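Local structure of 5-formyl-3-hydroxy-2-methylpyridine 4-carboxylate 5-dehydrogenase (Mesorhizobium japonicum MAFF 303099, 4OM8) at residues T109-D114 with P130-G135; D114-P119 with G135-N140; M147-A152 with P183-N188. The protein oxidises the pyridoxine-degradation intermediate FHMPC to a pyridine dicarboxylate with NAD(+), and can also reduce it with NADH to 4-pyridoxic acid. All blocks are in the same frame, centred on the assembly; numbering follows the deposited sequence.

Contact 1: T109-D114 with P130-G135. With NAD (nicotinamide-adenine-dinucleotide), chain C.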
loop_
_atom_site.group_PDB
_atom_site.type_symbol
_atom_site.label_atom_id
_atom_site.label_comp_id
_atom_site.label_asym_id
_atom_site.label_seq_id
_atom_site.Cartn_x
_atom_site.Cartn_y
_atom_site.Cartn_z
ATOM N N THR A 109 31.683 18.895 -5.080
ATOM C CA THR A 109 31.213 17.584 -4.640
ATOM C C THR A 109 29.766 17.699 -4.157
ATOM O O THR A 109 29.449 18.596 -3.399
ATOM C CB THR A 109 32.107 17.042 -3.515
ATOM O OG1 THR A 109 33.393 16.730 -4.067
ATOM C CG2 THR A 109 31.531 15.782 -2.895
ATOM N N ILE A 110 28.886 16.799 -4.591
ATOM C CA ILE A 110 27.530 16.821 -4.068
ATOM C C ILE A 110 27.511 16.111 -2.716
ATOM O O ILE A 110 28.137 15.065 -2.537
ATOM C CB ILE A 110 26.532 16.189 -5.059
ATOM C CG1 ILE A 110 26.452 17.075 -6.303
ATOM C CG2 ILE A 110 25.148 16.036 -4.423
ATOM C CD1 ILE A 110 25.637 16.511 -7.428
ATOM N N VAL A 111 26.825 16.712 -1.754
ATOM C CA VAL A 111 26.623 16.083 -0.460
ATOM C C VAL A 111 25.138 15.801 -0.285
ATOM O O VAL A 111 24.327 16.720 -0.241
ATOM C CB VAL A 111 27.133 16.961 0.684
ATOM C CG1 VAL A 111 26.925 16.261 2.013
ATOM C CG2 VAL A 111 28.622 17.246 0.474
ATOM N N ALA A 112 24.783 14.520 -0.221
ATOM C CA ALA A 112 23.394 14.117 -0.079
ATOM C C ALA A 112 23.144 13.578 1.309
ATOM O O ALA A 112 24.007 12.909 1.866
ATOM C CB ALA A 112 23.049 13.055 -1.113
ATOM N N SER A 113 21.985 13.879 1.879
ATOM C CA SER A 113 21.580 13.259 3.134
ATOM C C SER A 113 20.499 12.224 2.903
ATOM O O SER A 113 19.565 12.464 2.135
ATOM C CB SER A 113 21.060 14.302 4.121
ATOM O OG SER A 113 20.658 13.669 5.332
ATOM N N ASP A 114 20.609 11.103 3.619
ATOM C CA ASP A 114 19.583 10.060 3.634
ATOM C C ASP A 114 18.493 10.354 4.670
ATOM O O ASP A 114 17.622 9.511 4.892
ATOM C CB ASP A 114 20.243 8.702 3.926
ATOM C CG ASP A 114 19.357 7.503 3.596
ATOM O OD1 ASP A 114 18.490 7.596 2.714
ATOM O OD2 ASP A 114 19.603 6.433 4.190
ATOM N N PRO A 130 26.004 25.449 -0.058
ATOM C CA PRO A 130 24.803 24.665 0.255
ATOM C C PRO A 130 24.045 24.268 -1.000
ATOM O O PRO A 130 23.174 23.389 -0.933
ATOM C CB PRO A 130 23.969 25.618 1.122
ATOM C CG PRO A 130 24.477 27.001 0.759
ATOM C CD PRO A 130 25.928 26.824 0.465
ATOM N N GLU A 131 24.372 24.890 -2.133
ATOM C CA GLU A 131 23.687 24.582 -3.376
ATOM C C GLU A 131 23.973 23.170 -3.872
ATOM O O GLU A 131 23.191 22.638 -4.668
ATOM C CB GLU A 131 24.052 25.586 -4.473
ATOM C CG GLU A 131 23.902 27.032 -4.059
ATOM C CD GLU A 131 25.144 27.559 -3.361
ATOM O OE1 GLU A 131 26.134 26.808 -3.236
ATOM O OE2 GLU A 131 25.136 28.733 -2.974
ATOM N N ARG A 132 25.071 22.558 -3.415
ATOM C CA ARG A 132 25.393 21.186 -3.811
ATOM C C ARG A 132 24.984 20.175 -2.734
ATOM O O ARG A 132 25.400 19.004 -2.777
ATOM C CB ARG A 132 26.893 21.029 -4.151
ATOM C CG ARG A 132 27.911 21.645 -3.174
ATOM C CD ARG A 132 27.974 20.948 -1.794
ATOM N NE ARG A 132 28.928 21.656 -0.935
ATOM C CZ ARG A 132 30.230 21.379 -0.885
ATOM N NH1 ARG A 132 30.733 20.387 -1.613
ATOM N NH2 ARG A 132 31.032 22.099 -0.100
ATOM N N MET A 133 24.178 20.617 -1.772
ATOM C CA MET A 133 23.611 19.689 -0.793
ATOM C C MET A 133 22.142 19.442 -1.096
ATOM O O MET A 133 21.402 20.357 -1.437
ATOM C CB MET A 133 23.762 20.189 0.640
ATOM C CG MET A 133 22.971 19.324 1.625
ATOM S SD MET A 133 23.359 19.596 3.349
ATOM C CE MET A 133 24.942 18.781 3.478
ATOM N N VAL A 134 21.736 18.183 -0.974
ATOM C CA VAL A 134 20.427 17.734 -1.423
ATOM C C VAL A 134 19.992 16.539 -0.597
ATOM O O VAL A 134 20.831 15.849 -0.003
ATOM C CB VAL A 134 20.493 17.359 -2.933
ATOM C CG1 VAL A 134 21.424 16.164 -3.161
ATOM C CG2 VAL A 134 19.117 17.096 -3.529
ATOM N N GLY A 135 18.690 16.287 -0.546
ATOM C CA GLY A 135 18.208 15.050 0.033
ATOM C C GLY A 135 18.208 13.932 -0.989
ATOM O O GLY A 135 17.787 14.125 -2.128
HETATM P PA NAD C . 21.439 3.425 12.109
HETATM O O1A NAD C . 21.283 3.940 13.530
HETATM O O2A NAD C . 21.110 1.979 11.775
HETATM O O5B NAD C . 22.956 3.708 11.653
HETATM C C5B NAD C . 23.615 4.945 11.927
HETATM C C4B NAD C . 25.112 4.708 11.792
HETATM O O4B NAD C . 25.797 5.961 11.830
HETATM C C3B NAD C . 25.644 3.859 12.946
HETATM O O3B NAD C . 26.325 2.704 12.438
HETATM C C2B NAD C . 26.586 4.801 13.685
HETATM O O2B NAD C . 27.718 4.159 14.292
HETATM C C1B NAD C . 27.005 5.744 12.575
HETATM N N9A NAD C . 27.538 7.050 13.002
HETATM C C8A NAD C . 27.170 7.792 14.059
HETATM N N7A NAD C . 27.878 8.949 14.100
HETATM C C5A NAD C . 28.712 8.955 13.047
HETATM C C6A NAD C . 29.732 9.863 12.495
HETATM N N6A NAD C . 30.017 11.047 13.089
HETATM N N1A NAD C . 30.376 9.473 11.373
HETATM C C2A NAD C . 30.113 8.302 10.769
HETATM N N3A NAD C . 29.198 7.427 11.217
HETATM C C4A NAD C . 28.486 7.696 12.333
HETATM O O3 NAD C . 20.650 4.464 11.161
HETATM P PN NAD C . 19.905 4.129 9.774
HETATM O O1N NAD C . 18.575 3.459 10.064
HETATM O O2N NAD C . 20.840 3.480 8.779
HETATM O O5D NAD C . 19.575 5.605 9.243
HETATM C C5D NAD C . 20.610 6.525 8.876
HETATM C C4D NAD C . 19.941 7.753 8.268
HETATM O O4D NAD C . 19.111 7.306 7.201
HETATM C C3D NAD C . 19.021 8.465 9.246
HETATM O O3D NAD C . 19.009 9.848 8.882
HETATM C C2D NAD C . 17.651 7.883 8.956
HETATM O O2D NAD C . 16.598 8.808 9.244
HETATM C C1D NAD C . 17.739 7.634 7.459
HETATM N N1N NAD C . 16.870 6.558 6.955
HETATM C C2N NAD C . 16.559 5.470 7.689
HETATM C C3N NAD C . 15.746 4.472 7.145
HETATM C C7N NAD C . 15.329 3.250 7.921
HETATM O O7N NAD C . 16.014 2.794 8.824
HETATM N N7N NAD C . 14.163 2.698 7.592
HETATM C C4N NAD C . 15.269 4.604 5.847
HETATM C C5N NAD C . 15.619 5.729 5.113
HETATM C C6N NAD C . 16.433 6.690 5.695
#

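Contact 2: D114-P119 with G135-N140. With NAD (nicotinamide-adenine-dinucleotide), chain C.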
loop_
_atom_site.group_PDB
_atom_site.type_symbol
_atom_site.label_atom_id
_atom_site.label_comp_id
_atom_site.label_asym_id
_atom_site.label_seq_id
_atom_site.Cartn_x
_atom_site.Cartn_y
_atom_site.Cartn_z
ATOM N N ASP A 114 20.609 11.103 3.619
ATOM C CA ASP A 114 19.583 10.060 3.634
ATOM C C ASP A 114 18.493 10.354 4.670
ATOM O O ASP A 114 17.622 9.511 4.892
ATOM C CB ASP A 114 20.243 8.702 3.926
ATOM C CG ASP A 114 19.357 7.503 3.596
ATOM O OD1 ASP A 114 18.490 7.596 2.714
ATOM O OD2 ASP A 114 19.603 6.433 4.190
ATOM N N THR A 115 18.517 11.544 5.278
ATOM C CA THR A 115 17.560 11.879 6.338
ATOM C C THR A 115 16.108 11.630 5.924
ATOM O O THR A 115 15.718 11.854 4.780
ATOM C CB THR A 115 17.695 13.347 6.787
ATOM O OG1 THR A 115 16.815 13.579 7.904
ATOM C CG2 THR A 115 17.325 14.303 5.650
ATOM N N SER A 116 15.310 11.163 6.877
ATOM C CA SER A 116 13.874 11.043 6.655
ATOM C C SER A 116 13.108 12.289 7.107
ATOM O O SER A 116 12.126 12.678 6.479
ATOM C CB SER A 116 13.336 9.809 7.382
ATOM O OG SER A 116 13.871 8.619 6.828
ATOM N N GLY A 117 13.544 12.912 8.195
ATOM C CA GLY A 117 12.711 13.915 8.838
ATOM C C GLY A 117 13.307 15.274 9.125
ATOM O O GLY A 117 12.624 16.142 9.663
ATOM N N ILE A 118 14.578 15.468 8.786
ATOM C CA ILE A 118 15.196 16.770 8.978
ATOM C C ILE A 118 15.175 17.532 7.657
ATOM O O ILE A 118 15.618 17.012 6.637
ATOM C CB ILE A 118 16.629 16.622 9.501
ATOM C CG1 ILE A 118 16.617 15.784 10.792
ATOM C CG2 ILE A 118 17.255 17.997 9.732
ATOM C CD1 ILE A 118 17.983 15.357 11.278
ATOM N N PRO A 119 14.650 18.769 7.661
ATOM C CA PRO A 119 14.560 19.508 6.398
ATOM C C PRO A 119 15.919 19.701 5.749
ATOM O O PRO A 119 16.905 20.002 6.436
ATOM C CB PRO A 119 13.970 20.864 6.809
ATOM C CG PRO A 119 13.330 20.629 8.123
ATOM C CD PRO A 119 14.079 19.521 8.793
ATOM N N GLY A 135 18.690 16.287 -0.546
ATOM C CA GLY A 135 18.208 15.050 0.033
ATOM C C GLY A 135 18.208 13.932 -0.989
ATOM O O GLY A 135 17.787 14.125 -2.128
ATOM N N MET A 136 18.731 12.773 -0.592
ATOM C CA MET A 136 18.664 11.560 -1.398
ATOM C C MET A 136 18.151 10.483 -0.457
ATOM O O MET A 136 18.921 9.855 0.272
ATOM C CB MET A 136 20.033 11.196 -1.979
ATOM C CG MET A 136 20.030 10.016 -2.925
ATOM S SD MET A 136 21.733 9.505 -3.245
ATOM C CE MET A 136 21.496 8.432 -4.669
ATOM N N HIS A 137 16.833 10.300 -0.456
ATOM C CA HIS A 137 16.188 9.531 0.590
ATOM C C HIS A 137 15.834 8.136 0.091
ATOM O O HIS A 137 14.907 7.960 -0.691
ATOM C CB HIS A 137 14.945 10.268 1.082
ATOM C CG HIS A 137 14.194 9.533 2.140
ATOM N ND1 HIS A 137 12.915 9.064 1.941
ATOM C CD2 HIS A 137 14.540 9.176 3.400
ATOM C CE1 HIS A 137 12.499 8.456 3.038
ATOM N NE2 HIS A 137 13.462 8.515 3.942
ATOM N N TRP A 138 16.620 7.164 0.536
ATOM C CA TRP A 138 16.425 5.767 0.198
ATOM C C TRP A 138 15.375 5.146 1.101
ATOM O O TRP A 138 14.932 5.766 2.070
ATOM C CB TRP A 138 17.737 5.005 0.341
ATOM C CG TRP A 138 18.855 5.458 -0.560
ATOM C CD1 TRP A 138 19.476 6.685 -0.573
ATOM C CD2 TRP A 138 19.514 4.663 -1.545
ATOM N NE1 TRP A 138 20.476 6.699 -1.527
ATOM C CE2 TRP A 138 20.515 5.470 -2.138
ATOM C CE3 TRP A 138 19.351 3.345 -1.993
ATOM C CZ2 TRP A 138 21.349 4.995 -3.148
ATOM C CZ3 TRP A 138 20.175 2.878 -3.007
ATOM C CH2 TRP A 138 21.165 3.701 -3.570
ATOM N N SER A 139 14.976 3.920 0.780
ATOM C CA SER A 139 14.033 3.179 1.617
ATOM C C SER A 139 14.618 1.836 2.046
ATOM O O SER A 139 15.467 1.277 1.357
ATOM C CB SER A 139 12.707 2.964 0.875
ATOM O OG SER A 139 12.007 4.190 0.681
ATOM N N ASN A 140 14.170 1.324 3.189
ATOM C CA ASN A 140 14.700 0.069 3.717
ATOM C C ASN A 140 13.934 -1.126 3.167
ATOM O O ASN A 140 12.712 -1.139 3.240
ATOM C CB ASN A 140 14.627 0.087 5.242
ATOM C CG ASN A 140 15.257 -1.137 5.872
ATOM O OD1 ASN A 140 16.295 -1.620 5.425
ATOM N ND2 ASN A 140 14.644 -1.624 6.946
HETATM P PA NAD C . 21.439 3.425 12.109
HETATM O O1A NAD C . 21.283 3.940 13.530
HETATM O O2A NAD C . 21.110 1.979 11.775
HETATM O O5B NAD C . 22.956 3.708 11.653
HETATM C C5B NAD C . 23.615 4.945 11.927
HETATM C C4B NAD C . 25.112 4.708 11.792
HETATM O O4B NAD C . 25.797 5.961 11.830
HETATM C C3B NAD C . 25.644 3.859 12.946
HETATM O O3B NAD C . 26.325 2.704 12.438
HETATM C C2B NAD C . 26.586 4.801 13.685
HETATM O O2B NAD C . 27.718 4.159 14.292
HETATM C C1B NAD C . 27.005 5.744 12.575
HETATM N N9A NAD C . 27.538 7.050 13.002
HETATM C C8A NAD C . 27.170 7.792 14.059
HETATM N N7A NAD C . 27.878 8.949 14.100
HETATM C C5A NAD C . 28.712 8.955 13.047
HETATM C C6A NAD C . 29.732 9.863 12.495
HETATM N N6A NAD C . 30.017 11.047 13.089
HETATM N N1A NAD C . 30.376 9.473 11.373
HETATM C C2A NAD C . 30.113 8.302 10.769
HETATM N N3A NAD C . 29.198 7.427 11.217
HETATM C C4A NAD C . 28.486 7.696 12.333
HETATM O O3 NAD C . 20.650 4.464 11.161
HETATM P PN NAD C . 19.905 4.129 9.774
HETATM O O1N NAD C . 18.575 3.459 10.064
HETATM O O2N NAD C . 20.840 3.480 8.779
HETATM O O5D NAD C . 19.575 5.605 9.243
HETATM C C5D NAD C . 20.610 6.525 8.876
HETATM C C4D NAD C . 19.941 7.753 8.268
HETATM O O4D NAD C . 19.111 7.306 7.201
HETATM C C3D NAD C . 19.021 8.465 9.246
HETATM O O3D NAD C . 19.009 9.848 8.882
HETATM C C2D NAD C . 17.651 7.883 8.956
HETATM O O2D NAD C . 16.598 8.808 9.244
HETATM C C1D NAD C . 17.739 7.634 7.459
HETATM N N1N NAD C . 16.870 6.558 6.955
HETATM C C2N NAD C . 16.559 5.470 7.689
HETATM C C3N NAD C . 15.746 4.472 7.145
HETATM C C7N NAD C . 15.329 3.250 7.921
HETATM O O7N NAD C . 16.014 2.794 8.824
HETATM N N7N NAD C . 14.163 2.698 7.592
HETATM C C4N NAD C . 15.269 4.604 5.847
HETATM C C5N NAD C . 15.619 5.729 5.113
HETATM C C6N NAD C . 16.433 6.690 5.695
#

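Contact 3: M147-A152 with P183-N188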
loop_
_atom_site.group_PDB
_atom_site.type_symbol
_atom_site.label_atom_id
_atom_site.label_comp_id
_atom_site.label_asym_id
_atom_site.label_seq_id
_atom_site.Cartn_x
_atom_site.Cartn_y
_atom_site.Cartn_z
ATOM N N MET A 147 13.045 2.701 -5.454
ATOM C CA MET A 147 12.649 4.096 -5.540
ATOM C C MET A 147 13.414 4.941 -4.538
ATOM O O MET A 147 13.532 4.573 -3.369
ATOM C CB MET A 147 11.137 4.198 -5.306
ATOM C CG MET A 147 10.538 5.605 -5.421
ATOM S SD MET A 147 10.751 6.649 -3.962
ATOM C CE MET A 147 10.001 5.684 -2.648
ATOM N N ILE A 148 13.934 6.072 -5.010
ATOM C CA ILE A 148 14.665 7.031 -4.190
ATOM C C ILE A 148 14.099 8.420 -4.395
ATOM O O ILE A 148 13.898 8.839 -5.535
ATOM C CB ILE A 148 16.176 7.028 -4.555
ATOM C CG1 ILE A 148 16.780 5.644 -4.299
ATOM C CG2 ILE A 148 16.925 8.072 -3.750
ATOM C CD1 ILE A 148 18.177 5.462 -4.901
ATOM N N GLU A 149 13.836 9.123 -3.292
ATOM C CA GLU A 149 13.382 10.513 -3.362
ATOM C C GLU A 149 14.562 11.474 -3.457
ATOM O O GLU A 149 15.543 11.324 -2.728
ATOM C CB GLU A 149 12.543 10.872 -2.137
ATOM C CG GLU A 149 11.220 10.101 -2.026
ATOM C CD GLU A 149 10.497 10.455 -0.758
ATOM O OE1 GLU A 149 11.028 10.139 0.325
ATOM O OE2 GLU A 149 9.409 11.055 -0.854
ATOM N N VAL A 150 14.452 12.464 -4.336
ATOM C CA VAL A 150 15.470 13.506 -4.474
ATOM C C VAL A 150 14.840 14.834 -4.066
ATOM O O VAL A 150 13.841 15.249 -4.669
ATOM C CB VAL A 150 16.000 13.579 -5.913
ATOM C CG1 VAL A 150 17.143 14.578 -5.989
ATOM C CG2 VAL A 150 16.480 12.198 -6.376
ATOM N N ILE A 151 15.381 15.475 -3.031
ATOM C CA ILE A 151 14.733 16.652 -2.450
ATOM C C ILE A 151 15.630 17.871 -2.321
ATOM O O ILE A 151 16.553 17.895 -1.514
ATOM C CB ILE A 151 14.172 16.355 -1.044
ATOM C CG1 ILE A 151 13.444 15.004 -1.018
ATOM C CG2 ILE A 151 13.256 17.491 -0.585
ATOM C CD1 ILE A 151 14.252 13.858 -0.390
ATOM N N ALA A 152 15.306 18.919 -3.067
ATOM C CA ALA A 152 16.009 20.177 -2.888
ATOM C C ALA A 152 15.621 20.880 -1.597
ATOM O O ALA A 152 14.441 20.954 -1.236
ATOM C CB ALA A 152 15.735 21.088 -4.058
ATOM N N PRO A 183 7.844 18.497 5.455
ATOM C CA PRO A 183 8.149 17.458 6.447
ATOM C C PRO A 183 7.758 16.071 5.952
ATOM O O PRO A 183 6.608 15.871 5.563
ATOM C CB PRO A 183 7.310 17.878 7.663
ATOM C CG PRO A 183 7.180 19.375 7.528
ATOM C CD PRO A 183 7.082 19.621 6.036
ATOM N N GLY A 184 8.696 15.129 5.958
ATOM C CA GLY A 184 8.396 13.778 5.516
ATOM C C GLY A 184 8.426 13.602 4.008
ATOM O O GLY A 184 8.089 12.530 3.520
ATOM N N PHE A 185 8.828 14.645 3.274
ATOM C CA PHE A 185 8.904 14.613 1.807
ATOM C C PHE A 185 7.590 14.056 1.232
ATOM O O PHE A 185 6.531 14.602 1.537
ATOM C CB PHE A 185 10.141 13.826 1.368
ATOM C CG PHE A 185 11.397 14.246 2.092
ATOM C CD1 PHE A 185 11.713 15.590 2.244
ATOM C CD2 PHE A 185 12.249 13.298 2.637
ATOM C CE1 PHE A 185 12.856 15.980 2.912
ATOM C CE2 PHE A 185 13.385 13.676 3.319
ATOM C CZ PHE A 185 13.702 15.019 3.448
ATOM N N VAL A 186 7.615 13.004 0.416
ATOM C CA VAL A 186 6.347 12.447 -0.077
ATOM C C VAL A 186 6.047 11.080 0.522
ATOM O O VAL A 186 4.951 10.867 1.071
ATOM C CB VAL A 186 6.329 12.351 -1.621
ATOM C CG1 VAL A 186 5.122 11.534 -2.106
ATOM C CG2 VAL A 186 6.306 13.766 -2.199
ATOM N N GLU A 187 7.014 10.167 0.432
ATOM C CA GLU A 187 6.799 8.770 0.833
ATOM C C GLU A 187 6.296 8.669 2.269
ATOM O O GLU A 187 5.245 8.071 2.544
ATOM C CB GLU A 187 8.093 7.964 0.675
ATOM C CG GLU A 187 7.972 6.529 1.100
ATOM C CD GLU A 187 9.332 5.876 1.224
ATOM O OE1 GLU A 187 10.209 6.465 1.888
ATOM O OE2 GLU A 187 9.531 4.787 0.653
ATOM N N ASN A 188 7.032 9.247 3.206
ATOM C CA ASN A 188 6.635 9.059 4.589
ATOM C C ASN A 188 5.413 9.899 4.954
ATOM O O ASN A 188 4.715 9.560 5.903
ATOM C CB ASN A 188 7.811 9.329 5.526
ATOM C CG ASN A 188 8.690 8.099 5.668
ATOM O OD1 ASN A 188 8.173 6.983 5.704
ATOM N ND2 ASN A 188 10.014 8.287 5.706
HETATM O O HOH W 1 9.640 10.487 2.677
#

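Contact 1: T109-D114 with P130-G135
V111, A112 and S113 pair in parallel with M133, V134 and G135, as neighbouring strands of the Rossmann-fold sheet. Strands 110-113 and 133-137 belong to one beta-alpha-beta unit, with helix 120-123 between them in the chain. The ladder starts at V111 N, which donates to R132 O at 2.9 Å. V134 N then gives to V111 O, and S113 N to V134 O at 3.0 Å.

On one face of the sheet the V111 and M133 side chains cross. V111 CG1 stands anti to the backbone N (chi1 -179°), and CG1 lies 3.5 Å from M133 CE. M133 is modelled in two conformers, and this touch belongs to one of them. S113 OG, on the same face, bonds to E85. On the other face V134 CG1 touches I110 CG2 at 3.9 Å and also reaches A112 CB. Helix 158-170 covers I110 and V134.

Past the strand end, D114 OD2 lies 3.2 Å from O4D of the NAD ribose. With an alanine here the carboxylate is gone, and O4D and C6N of the cofactor would probably be left with a gap beside them.

R132 also has two modelled conformers. In one of them its chain bends at chi2 (68°), back toward T109. NH1 donates to T109 O at 2.8 Å with an N-H...O angle of 164°. T109 O lies in the guanidinium plane, and NH1 meets it on a lone pair.

Contact 2: D114-P119 with G135-N140
D114 and S116 make a mainly polar contact with H137 and W138 beside the nicotinamide. It joins the loop after strand 110-113 to strand 133-137 and the residues leading out of it. W138 N donates to D114 OD1 at 2.9 Å, nearly in line with the CG-OD1 bond. D114 CG is anti to the backbone N (chi1 -164°), and this turns the carboxylate to the W138 backbone. OD1 also lies near the edge of the indole ring.

S116 OG and H137 NE2 share a hydrogen bond of 2.9 Å. OG meets the imidazole at its edge. D114 O is also at the ring edge, in the ring plane and 3.4 Å from CD2. T115 O comes to CD2 obliquely, at 3.2 Å. The other ring nitrogen, ND1, bonds to E149, so both nitrogens of H137 have partners and the ring is fixed in rotation.

The T115 CB points away from segment 135-140. Its OG1 accepts from I118 N in an ST motif and also bonds to E89, an NAD-binding residue. The nicotinamide ring lies against the same site. W138 O lies 3.1 Å from NAD C5N, and H137 NE2 is 3.7 Å from the same atom. S116 OG is 3.4 Å from C6N.

H137 is probably important for catalysis. A histidine paired with a glutamate next to the nicotinamide is the active-site arrangement of the 3-hydroxyacyl-CoA dehydrogenase family.

Contact 3: M147-A152 with P183-N188
E149 and I151 on strand 147-151 face the turn that leads into helix 187-203. The turn begins with G184, whose positive phi (81°) would jam a CB against the carbonyl O of P183. G184 O accepts from a water at 2.7 Å. The same water donates to E149 OE1, so it bridges the strand and the turn.

F185 follows. Its ring lies against I151, and the two side chains cross at about a right angle. I151 CD1 sits over the centre of one ring face, 3.7 Å from the ring centroid, in a CH-pi contact. I151 CG1 and CG2 both reach F185 CD1. F185 CB also comes close to E149 OE2.

V186 N donates to E149 OE2 at 2.9 Å, from the syn side and near the carboxylate plane. E187 N gives a second bond to the same oxygen, also 2.9 Å but from above that plane. It is the straighter of the two, at 169°. E149 is extended beyond CG (chi2 177°), which carries its carboxylate from the strand to the V186 and E187 amides.

The E187 side chain runs past M147 in the opposite direction, and its OE2 meets M147 CE at 3.5 Å. OE2 also bonds to S139. W218 of the second subunit packs on M147. N188 N then donates to the bridging water at 2.9 Å.

E149 OE1 has H137 as its other partner. Two backbone amides and a water thus position the glutamate behind the active-site histidine, at the junction of the NAD-binding and C-terminal domains, probably as in other members of this dehydrogenase family.

How the contacts relate
Following the chain from the N terminus, the first of these segments lies on strand 110-113 and runs on into the loop 114-119. Contact 1 closes the loop back to 130-135, and contact 2 does the same for 114-119 with 135-140. Their segments alternate along the chain, so the two contacts cross. They share D114 and G135, and both touch NAD. Contact 3 follows in series: it opens at strand 147-151 and closes at the turn before helix 187-203. Strand 133-137 lies between 110-113 and 147-151 in the sheet, and a probable G135 N to I151 O bond connects contacts 1 and 3. Together the contacts tie the sheet and the nicotinamide site to the start of the C-terminal domain.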